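Local coordinates for protein succinate-semialdehyde dehydrogenase (NAD(P)(+)) (Marinobacter aquaeolei, PDB 3RH9) that is an aldehyde dehydrogenase that probably oxidises succinate semialdehyde to succinate with NAD(P)+ as coenzyme, at residues A[6-11]-A[190-195]; A[412-417]-A[457-462]. All coordinates share one frame; numbering follows the deposited sequence.

The two contacts lie on opposite sides of the chain's centre, 35 Å apart between their own centres and about 19 Å between nearest atoms. They follow one another along the chain: contact 1 closes before contact 2 opens. What relates them is the sheet that runs from strand 207-209 to strand 461-462. Contact 1 reaches it only through helix 188-197, the connection between parallel strands 178-181 and 207-209, on which the N-terminal loop packs. Contact 2 involves strand 461-462 and ties it to the loop leading into strand 417-421 of the second sheet. One end of the sheet thus has its crossover helix packed by the N-terminal loop, and the other is joined to the second sheet.

Contact 1. Residues A[6-11]-A[190-195]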
# COMPACT_ATOMS: atom_id res chain seq x y z
N SER A 6 28.08 -19.12 22.30
CA SER A 6 27.14 -18.38 23.12
C SER A 6 25.95 -19.28 23.49
O SER A 6 25.56 -20.16 22.73
CB SER A 6 26.68 -17.11 22.38
OG SER A 6 25.46 -16.61 22.90
N PRO A 7 25.42 -19.10 24.69
CA PRO A 7 24.21 -19.83 25.07
C PRO A 7 23.02 -19.48 24.17
O PRO A 7 22.19 -20.35 23.88
CB PRO A 7 23.96 -19.36 26.51
CG PRO A 7 24.84 -18.13 26.68
CD PRO A 7 26.02 -18.40 25.83
N LEU A 8 22.94 -18.23 23.71
CA LEU A 8 21.88 -17.83 22.79
C LEU A 8 22.02 -18.48 21.41
O LEU A 8 21.10 -18.39 20.58
CB LEU A 8 21.83 -16.31 22.64
CG LEU A 8 21.56 -15.49 23.89
CD1 LEU A 8 21.38 -14.02 23.53
CD2 LEU A 8 20.35 -16.01 24.64
N LEU A 9 23.17 -19.11 21.16
CA LEU A 9 23.43 -19.71 19.85
C LEU A 9 23.68 -21.21 19.91
O LEU A 9 24.38 -21.75 19.08
CB LEU A 9 24.63 -19.04 19.19
CG LEU A 9 24.40 -17.58 18.79
CD1 LEU A 9 25.67 -16.88 18.36
CD2 LEU A 9 23.37 -17.54 17.69
N GLU A 10 23.08 -21.88 20.90
CA GLU A 10 23.19 -23.34 21.03
C GLU A 10 22.44 -24.07 19.93
O GLU A 10 22.60 -25.28 19.73
CB GLU A 10 22.64 -23.81 22.37
CG GLU A 10 23.62 -23.73 23.53
CD GLU A 10 22.93 -23.99 24.85
OE1 GLU A 10 22.03 -23.19 25.22
OE2 GLU A 10 23.29 -24.98 25.52
N ASN A 11 21.59 -23.34 19.22
CA ASN A 11 20.90 -23.88 18.08
C ASN A 11 21.18 -23.04 16.86
O ASN A 11 20.66 -21.94 16.72
CB ASN A 11 19.41 -23.97 18.35
CG ASN A 11 19.09 -24.98 19.41
OD1 ASN A 11 19.14 -26.19 19.16
ND2 ASN A 11 18.77 -24.50 20.61
N MSE A 190 19.75 -12.88 14.59
CA MSE A 190 18.42 -13.42 14.40
C MSE A 190 18.26 -14.71 15.19
O MSE A 190 17.26 -14.93 15.88
CB MSE A 190 18.13 -13.65 12.91
CG MSE A 190 16.64 -13.79 12.62
SE MSE A 190 15.71 -12.17 13.22
CE MSE A 190 14.02 -12.94 13.73
N ILE A 191 19.27 -15.57 15.08
CA ILE A 191 19.23 -16.81 15.81
C ILE A 191 19.10 -16.54 17.31
O ILE A 191 18.29 -17.15 18.00
CB ILE A 191 20.43 -17.71 15.48
CG1 ILE A 191 20.34 -18.15 14.02
CG2 ILE A 191 20.43 -18.94 16.36
CD1 ILE A 191 21.49 -18.95 13.56
N ALA A 192 19.88 -15.58 17.80
CA ALA A 192 19.86 -15.20 19.22
C ALA A 192 18.47 -14.73 19.65
O ALA A 192 17.96 -15.14 20.69
CB ALA A 192 20.89 -14.13 19.50
N PHE A 193 17.88 -13.87 18.84
CA PHE A 193 16.51 -13.42 19.03
C PHE A 193 15.52 -14.61 19.12
O PHE A 193 14.69 -14.67 20.04
CB PHE A 193 16.11 -12.47 17.90
CG PHE A 193 14.82 -11.77 18.13
CD1 PHE A 193 14.46 -11.36 19.40
CD2 PHE A 193 13.96 -11.52 17.07
CE1 PHE A 193 13.25 -10.71 19.61
CE2 PHE A 193 12.76 -10.86 17.27
CZ PHE A 193 12.40 -10.45 18.54
N PHE A 194 15.62 -15.55 18.19
CA PHE A 194 14.73 -16.70 18.22
C PHE A 194 14.99 -17.55 19.44
O PHE A 194 14.06 -18.07 20.04
CB PHE A 194 14.80 -17.52 16.94
CG PHE A 194 13.78 -17.12 15.93
CD1 PHE A 194 12.59 -17.80 15.83
CD2 PHE A 194 13.99 -16.04 15.11
CE1 PHE A 194 11.63 -17.43 14.91
CE2 PHE A 194 13.03 -15.67 14.18
CZ PHE A 194 11.85 -16.36 14.09
N SER A 195 16.26 -17.68 19.82
CA SER A 195 16.58 -18.39 21.05
C SER A 195 15.88 -17.74 22.24
O SER A 195 15.31 -18.44 23.08
CB SER A 195 18.08 -18.44 21.29
OG SER A 195 18.36 -19.13 22.49
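Leu9 lays its CD2 methyl against the CG2 branch of Ile191, 3.5 Å away, and the two side chains cross at about a right angle. CG2 is the branch of Ile191 that looks at the loop: it stands anti to the backbone N, while CG1 takes the place beside that nitrogen (chi1 -66°). CG2 of Ile191 also abuts the carbonyl O of Asn11, so Ile191 meets the loop at two points. One residue earlier, Leu8 sits alongside Ala192, with CB 3.9 Å from Ala192 CB and the CD1 methyl near the same atom at 4.1 Å. The CA atoms of Leu8 and Ala192, 4.9 Å apart, are the nearest such pair across the two segments. Farther along the helix, Ser195 turns its CB toward the carbonyl of Leu8; its OG is 3.4 Å from Leu8 O, but the angle is too poor for a hydrogen bond. Helix 188-197 is the crossover of a beta-alpha-beta unit between parallel strands 178-181 and 207-209 of the Rossmann-like sheet. Leu8 and Leu9 also reach helix 88-99, through Ile91 and Ile94, so the N-terminal loop bridges two helices. With no hydrogen bond or salt bridge between the segments, the loop is held to helix 188-197 mainly by van der Waals packing of aliphatic side chains, with backbone carbonyls resting on CB of Ser195 and CG2 of Ile191.

Contact 2. Residues A[412-417]-A[457-462]; sequences TEFGLA and MKASGI
Lys458 NZ donates to the carbonyl O of Phe414 at 2.6 Å, approaching 22° from the carbonyl plane. The side chain bends at its last two torsions (chi4 83°), which brings the ammonium back over the loop while Lys458 CD passes 3.4 Å from Glu413 O. That neighbouring carbonyl is taken by the backbone: Ala459 N bonds to Glu413 O at 3.1 Å. Two residues farther along the loop, Gly415 O accepts from Met457 N, also at 3.1 Å, but from above the carbonyl plane, 45° out of it. Gly415 N points in turn at Ser460 OG, which has a second partner in Gly258 O; a clash at OG makes its exact place doubtful. These bonds join the two sheets of the aldehyde dehydrogenase fold, since 412-417 leads into strand 417-421 of one, and 457-462 runs into strand 461-462 of the other, antiparallel to strand 252-256. The predicted active-site residue Glu256 lies on that last strand, its side chain about 5 Å from that of Leu416. On the loop side, Thr412 OG1 accepts from Phe414 N at 3.0 Å, an ST turn. The Phe414 ring has Glu413 CB over the centre of one face and meets Ala459 O at its edge. The carboxylate of Glu413 forms a salt bridge to Arg240, while Ala459 packs on Gln249 of the second subunit.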
# COMPACT_ATOMS: atom_id res chain seq x y z
N THR A 412 16.49 13.53 -6.57
CA THR A 412 16.82 12.14 -6.27
C THR A 412 15.59 11.27 -6.52
O THR A 412 14.47 11.76 -6.49
CB THR A 412 17.32 11.96 -4.80
OG1 THR A 412 17.22 10.58 -4.40
CG2 THR A 412 16.50 12.83 -3.82
N GLU A 413 15.82 9.99 -6.76
CA GLU A 413 14.75 9.01 -6.92
C GLU A 413 13.93 8.83 -5.67
O GLU A 413 12.75 8.44 -5.73
CB GLU A 413 15.36 7.64 -7.24
CG GLU A 413 15.28 7.27 -8.67
CD GLU A 413 16.01 5.98 -8.94
OE1 GLU A 413 15.72 5.33 -9.97
OE2 GLU A 413 16.86 5.62 -8.10
N PHE A 414 14.57 9.11 -4.53
CA PHE A 414 14.06 8.68 -3.24
C PHE A 414 13.43 9.77 -2.40
O PHE A 414 13.34 10.92 -2.82
CB PHE A 414 15.18 8.00 -2.46
CG PHE A 414 15.88 6.94 -3.24
CD1 PHE A 414 15.23 5.77 -3.58
CD2 PHE A 414 17.19 7.12 -3.66
CE1 PHE A 414 15.85 4.79 -4.31
CE2 PHE A 414 17.82 6.14 -4.40
CZ PHE A 414 17.16 4.97 -4.72
N GLY A 415 12.98 9.38 -1.21
CA GLY A 415 12.32 10.27 -0.29
C GLY A 415 12.17 9.61 1.07
O GLY A 415 11.08 9.61 1.66
N LEU A 416 13.25 9.04 1.57
CA LEU A 416 13.23 8.45 2.89
C LEU A 416 13.45 9.55 3.94
O LEU A 416 12.49 10.20 4.34
CB LEU A 416 14.25 7.32 3.02
CG LEU A 416 14.08 6.31 4.17
CD1 LEU A 416 12.61 5.96 4.39
CD2 LEU A 416 14.91 5.04 3.93
N ALA A 417 14.68 9.77 4.37
CA ALA A 417 14.92 10.77 5.42
C ALA A 417 15.58 12.07 4.92
O ALA A 417 16.14 12.12 3.83
CB ALA A 417 15.71 10.16 6.56
N MSE A 457 8.46 8.32 0.66
CA MSE A 457 7.71 8.77 -0.51
C MSE A 457 8.53 8.33 -1.68
O MSE A 457 9.58 7.72 -1.49
CB MSE A 457 7.62 10.28 -0.56
CG MSE A 457 7.06 10.89 0.69
SE MSE A 457 6.45 12.70 0.29
CE MSE A 457 6.19 13.35 2.14
N LYS A 458 8.09 8.66 -2.89
CA LYS A 458 8.86 8.36 -4.09
C LYS A 458 9.30 6.88 -4.13
O LYS A 458 8.52 6.00 -3.79
CB LYS A 458 10.07 9.30 -4.23
CG LYS A 458 9.77 10.77 -4.64
CD LYS A 458 10.97 11.36 -5.43
CE LYS A 458 11.34 12.80 -5.07
NZ LYS A 458 12.22 12.98 -3.84
N ALA A 459 10.54 6.63 -4.54
CA ALA A 459 11.02 5.27 -4.77
C ALA A 459 11.69 4.67 -3.54
O ALA A 459 12.32 3.60 -3.61
CB ALA A 459 11.96 5.24 -5.93
N SER A 460 11.57 5.36 -2.42
CA SER A 460 12.13 4.87 -1.16
C SER A 460 11.21 3.85 -0.51
O SER A 460 11.56 3.28 0.51
CB SER A 460 12.39 6.01 -0.19
OG SER A 460 13.56 6.70 -0.52
N GLY A 461 10.02 3.62 -1.08
CA GLY A 461 9.19 2.53 -0.60
C GLY A 461 7.68 2.70 -0.56
O GLY A 461 7.10 3.56 -1.22
N ILE A 462 7.04 1.83 0.21
CA ILE A 462 5.60 1.77 0.29
C ILE A 462 5.22 1.42 1.72
O ILE A 462 5.68 0.40 2.24
CB ILE A 462 5.05 0.69 -0.65
CG1 ILE A 462 5.25 1.11 -2.11
CG2 ILE A 462 3.58 0.43 -0.38
CD1 ILE A 462 4.28 2.14 -2.57